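CrmK (Actinoalloteichus sp. WH1-2216-6, PDB 5I1V) is a flavoenzyme oxidase with covalently bound FAD that takes part in recycling shunt products during caerulomycin biosynthesis. Local coordinates at residues Ser222-Arg227 and Arg314-Trp319. Residues are numbered along the deposited sequence; the frame is centred on the assembly and turned at random.
Sequences SFHVAR and RRRLPW
Phe223 and Leu317 bond to each other through both N-H and C=O groups, and Val225 and Arg315 repeat the exchange two residues on; the shortest bond, Val225 N to Arg315 O, is 2.7 Å. Where the strand 311-318 gives way to the helix 319-326, with Pro318 as N-cap, the side chains of Phe223 and Trp319 run side by side, pointing the same way. Trp319 carries CG anti to its N (chi1 170°), which brings the edge of its five-membered ring, at CD1, to 3.5 Å from Phe223 CE1; the ring planes meet obliquely at 50°. Thr322 of the same helix packs against Phe223, Val225 and Leu317. On the face bearing His224, the extended chain of Arg316 runs out until one face of its guanidinium lies over Ser222 OG, which is 3.1 Å from Arg316 NH1 but too badly angled for a hydrogen bond. Arg314 instead bends at chi3 (64°): CG rests 3.9 Å from Ala226 CB, NE donates to a water that weakly reaches Val225 O, and NH1 and NH2 hydrogen-bond to Ser296 OG and the main-chain O of Glu292. Arg315 NH1 bonds Gly337 O of the second subunit. The pairing joins strand 311-318, outermost within the chain, to 222-231 in this FAD-linked oxidoreductase's large antiparallel sheet.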
ATOM      1  N   SER A 222      -9.275   4.815  19.665  1.00 25.65           N
ATOM      2  CA  SER A 222      -9.834   3.617  19.045  1.00 28.48           C
ATOM      3  C   SER A 222     -11.287   3.826  18.733  1.00 26.87           C
ATOM      4  O   SER A 222     -11.892   4.779  19.254  1.00 24.09           O
ATOM      5  CB  SER A 222      -9.591   2.366  19.886  1.00 33.98           C
ATOM      6  OG  SER A 222     -10.501   2.252  20.916  1.00 34.36           O
ATOM      7  N   PHE A 223     -11.774   2.975  17.821  1.00 24.56           N
ATOM      8  CA  PHE A 223     -13.054   3.092  17.170  1.00 25.34           C
ATOM      9  C   PHE A 223     -13.785   1.760  17.178  1.00 24.37           C
ATOM     10  O   PHE A 223     -13.165   0.701  17.036  1.00 24.76           O
ATOM     11  CB  PHE A 223     -12.862   3.456  15.697  1.00 24.61           C
ATOM     12  CG  PHE A 223     -12.526   4.890  15.489  1.00 26.00           C
ATOM     13  CD1 PHE A 223     -11.283   5.346  15.793  1.00 26.38           C
ATOM     14  CD2 PHE A 223     -13.477   5.789  15.030  1.00 26.19           C
ATOM     15  CE1 PHE A 223     -10.961   6.685  15.659  1.00 27.72           C
ATOM     16  CE2 PHE A 223     -13.165   7.120  14.890  1.00 24.21           C
ATOM     17  CZ  PHE A 223     -11.900   7.569  15.203  1.00 26.86           C
ATOM     18  N   HIS A 224     -15.094   1.838  17.309  1.00 25.71           N
ATOM     19  CA  HIS A 224     -15.974   0.723  16.973  1.00 26.37           C
ATOM     20  C   HIS A 224     -16.273   0.825  15.483  1.00 28.70           C
ATOM     21  O   HIS A 224     -16.659   1.905  14.995  1.00 28.72           O
ATOM     22  CB  HIS A 224     -17.307   0.834  17.719  1.00 29.53           C
ATOM     23  CG  HIS A 224     -17.198   0.692  19.202  1.00 32.84           C
ATOM     24  ND1 HIS A 224     -16.841  -0.491  19.810  1.00 36.33           N
ATOM     25  CD2 HIS A 224     -17.408   1.579  20.202  1.00 34.52           C
ATOM     26  CE1 HIS A 224     -16.829  -0.325  21.122  1.00 38.44           C
ATOM     27  NE2 HIS A 224     -17.171   0.921  21.385  1.00 37.70           N
ATOM     28  N   VAL A 225     -16.162  -0.296  14.772  1.00 26.39           N
ATOM     29  CA  VAL A 225     -16.270  -0.318  13.336  1.00 25.16           C
ATOM     30  C   VAL A 225     -17.393  -1.293  12.985  1.00 28.53           C
ATOM     31  O   VAL A 225     -17.553  -2.305  13.627  1.00 31.59           O
ATOM     32  CB  VAL A 225     -14.948  -0.772  12.682  1.00 27.45           C
ATOM     33  CG1 VAL A 225     -15.110  -0.853  11.173  1.00 26.99           C
ATOM     34  CG2 VAL A 225     -13.768   0.169  13.063  1.00 28.88           C
ATOM     35  N   ALA A 226     -18.208  -0.937  12.013  1.00 29.25           N
ATOM     36  CA  ALA A 226     -19.236  -1.818  11.512  1.00 30.72           C
ATOM     37  C   ALA A 226     -19.131  -1.858  10.001  1.00 31.27           C
ATOM     38  O   ALA A 226     -19.051  -0.814   9.342  1.00 29.99           O
ATOM     39  CB  ALA A 226     -20.615  -1.318  11.931  1.00 29.58           C
ATOM     40  N   ARG A 227     -19.151  -3.062   9.456  1.00 28.02           N
ATOM     41  CA  ARG A 227     -19.060  -3.248   8.031  1.00 32.38           C
ATOM     42  C   ARG A 227     -20.317  -4.055   7.689  1.00 31.23           C
ATOM     43  O   ARG A 227     -20.632  -5.051   8.327  1.00 30.26           O
ATOM     44  CB  ARG A 227     -17.763  -3.945   7.665  1.00 38.60           C
ATOM     45  CG  ARG A 227     -16.560  -3.371   8.452  1.00 46.96           C
ATOM     46  CD  ARG A 227     -15.316  -3.087   7.617  1.00 50.92           C
ATOM     47  NE  ARG A 227     -14.777  -4.326   7.071  1.00 58.41           N
ATOM     48  CZ  ARG A 227     -14.430  -4.538   5.799  1.00 68.94           C
ATOM     49  NH1 ARG A 227     -14.494  -3.568   4.881  1.00 67.06           N
ATOM     50  NH2 ARG A 227     -13.981  -5.744   5.442  1.00 73.97           N
ATOM     51  N   ARG A 314     -18.892  -6.419  13.332  1.00 32.85           N
ATOM     52  CA  ARG A 314     -18.546  -5.278  14.181  1.00 34.20           C
ATOM     53  C   ARG A 314     -17.305  -5.625  14.959  1.00 34.45           C
ATOM     54  O   ARG A 314     -17.157  -6.773  15.373  1.00 29.93           O
ATOM     55  CB  ARG A 314     -19.715  -4.940  15.119  1.00 35.71           C
ATOM     56  CG  ARG A 314     -20.911  -4.358  14.358  1.00 36.27           C
ATOM     57  CD  ARG A 314     -22.118  -4.017  15.236  1.00 37.84           C
ATOM     58  NE  ARG A 314     -21.838  -2.969  16.216  1.00 35.66           N
ATOM     59  CZ  ARG A 314     -22.751  -2.386  16.992  1.00 37.28           C
ATOM     60  NH1 ARG A 314     -24.038  -2.711  16.895  1.00 39.24           N
ATOM     61  NH2 ARG A 314     -22.379  -1.452  17.858  1.00 37.00           N
ATOM     62  N   ARG A 315     -16.410  -4.645  15.149  1.00 31.38           N
ATOM     63  CA  ARG A 315     -15.209  -4.880  15.932  1.00 32.35           C
ATOM     64  C   ARG A 315     -14.630  -3.542  16.356  1.00 32.27           C
ATOM     65  O   ARG A 315     -15.026  -2.512  15.857  1.00 28.99           O
ATOM     66  CB  ARG A 315     -14.185  -5.632  15.098  1.00 32.87           C
ATOM     67  CG  ARG A 315     -13.693  -4.847  13.875  1.00 35.82           C
ATOM     68  CD  ARG A 315     -12.776  -5.675  12.968  1.00 39.38           C
ATOM     69  NE  ARG A 315     -11.674  -6.231  13.754  1.00 38.66           N
ATOM     70  CZ  ARG A 315     -10.707  -7.015  13.272  1.00 42.27           C
ATOM     71  NH1 ARG A 315     -10.640  -7.317  11.978  1.00 42.90           N
ATOM     72  NH2 ARG A 315      -9.785  -7.479  14.107  1.00 38.79           N
ATOM     73  N   ARG A 316     -13.687  -3.583  17.278  1.00 31.81           N
ATOM     74  CA  ARG A 316     -13.040  -2.393  17.796  1.00 32.45           C
ATOM     75  C   ARG A 316     -11.595  -2.398  17.298  1.00 31.08           C
ATOM     76  O   ARG A 316     -10.927  -3.429  17.309  1.00 28.36           O
ATOM     77  CB  ARG A 316     -13.137  -2.477  19.311  1.00 36.50           C
ATOM     78  CG  ARG A 316     -12.706  -1.299  20.137  1.00 44.35           C
ATOM     79  CD  ARG A 316     -12.812  -1.722  21.605  1.00 50.18           C
ATOM     80  NE  ARG A 316     -12.487  -0.678  22.574  1.00 57.41           N
ATOM     81  CZ  ARG A 316     -11.271  -0.170  22.771  1.00 60.95           C
ATOM     82  NH1 ARG A 316     -10.229  -0.575  22.045  1.00 64.70           N
ATOM     83  NH2 ARG A 316     -11.085   0.765  23.704  1.00 63.42           N
ATOM     84  N   LEU A 317     -11.089  -1.258  16.838  1.00 28.21           N
ATOM     85  CA  LEU A 317      -9.722  -1.222  16.338  1.00 26.97           C
ATOM     86  C   LEU A 317      -9.031   0.063  16.741  1.00 26.57           C
ATOM     87  O   LEU A 317      -9.696   1.086  16.949  1.00 25.26           O
ATOM     88  CB  LEU A 317      -9.710  -1.341  14.820  1.00 27.30           C
ATOM     89  CG  LEU A 317      -9.889  -2.724  14.192  1.00 31.18           C
ATOM     90  CD1 LEU A 317      -9.895  -2.578  12.694  1.00 32.23           C
ATOM     91  CD2 LEU A 317      -8.773  -3.670  14.625  1.00 32.84           C
ATOM     92  N   PRO A 318      -7.695   0.038  16.821  1.00 25.37           N
ATOM     93  CA  PRO A 318      -7.046   1.338  17.046  1.00 24.14           C
ATOM     94  C   PRO A 318      -7.269   2.287  15.858  1.00 23.95           C
ATOM     95  O   PRO A 318      -7.509   1.832  14.741  1.00 26.74           O
ATOM     96  CB  PRO A 318      -5.576   0.968  17.220  1.00 25.32           C
ATOM     97  CG  PRO A 318      -5.592  -0.430  17.762  1.00 24.78           C
ATOM     98  CD  PRO A 318      -6.749  -1.080  17.002  1.00 27.27           C
ATOM     99  N   TRP A 319      -7.213   3.591  16.094  1.00 26.03           N
ATOM    100  CA  TRP A 319      -7.440   4.570  15.019  1.00 25.39           C
ATOM    101  C   TRP A 319      -6.662   4.307  13.710  1.00 25.39           C
ATOM    102  O   TRP A 319      -7.253   4.206  12.626  1.00 23.19           O
ATOM    103  CB  TRP A 319      -7.176   6.035  15.473  1.00 26.45           C
ATOM    104  CG  TRP A 319      -7.198   6.903  14.235  1.00 26.89           C
ATOM    105  CD1 TRP A 319      -8.285   7.216  13.503  1.00 27.01           C
ATOM    106  CD2 TRP A 319      -6.066   7.425  13.521  1.00 28.00           C
ATOM    107  NE1 TRP A 319      -7.916   7.910  12.392  1.00 28.19           N
ATOM    108  CE2 TRP A 319      -6.560   8.070  12.386  1.00 27.87           C
ATOM    109  CE3 TRP A 319      -4.690   7.451  13.765  1.00 28.97           C
ATOM    110  CZ2 TRP A 319      -5.732   8.701  11.462  1.00 30.18           C
ATOM    111  CZ3 TRP A 319      -3.860   8.088  12.850  1.00 28.16           C
ATOM    112  CH2 TRP A 319      -4.377   8.685  11.710  1.00 28.60           C
TER
HETATM  113  O   HOH W   1     -19.141  -1.662  16.490  1.00 43.78           O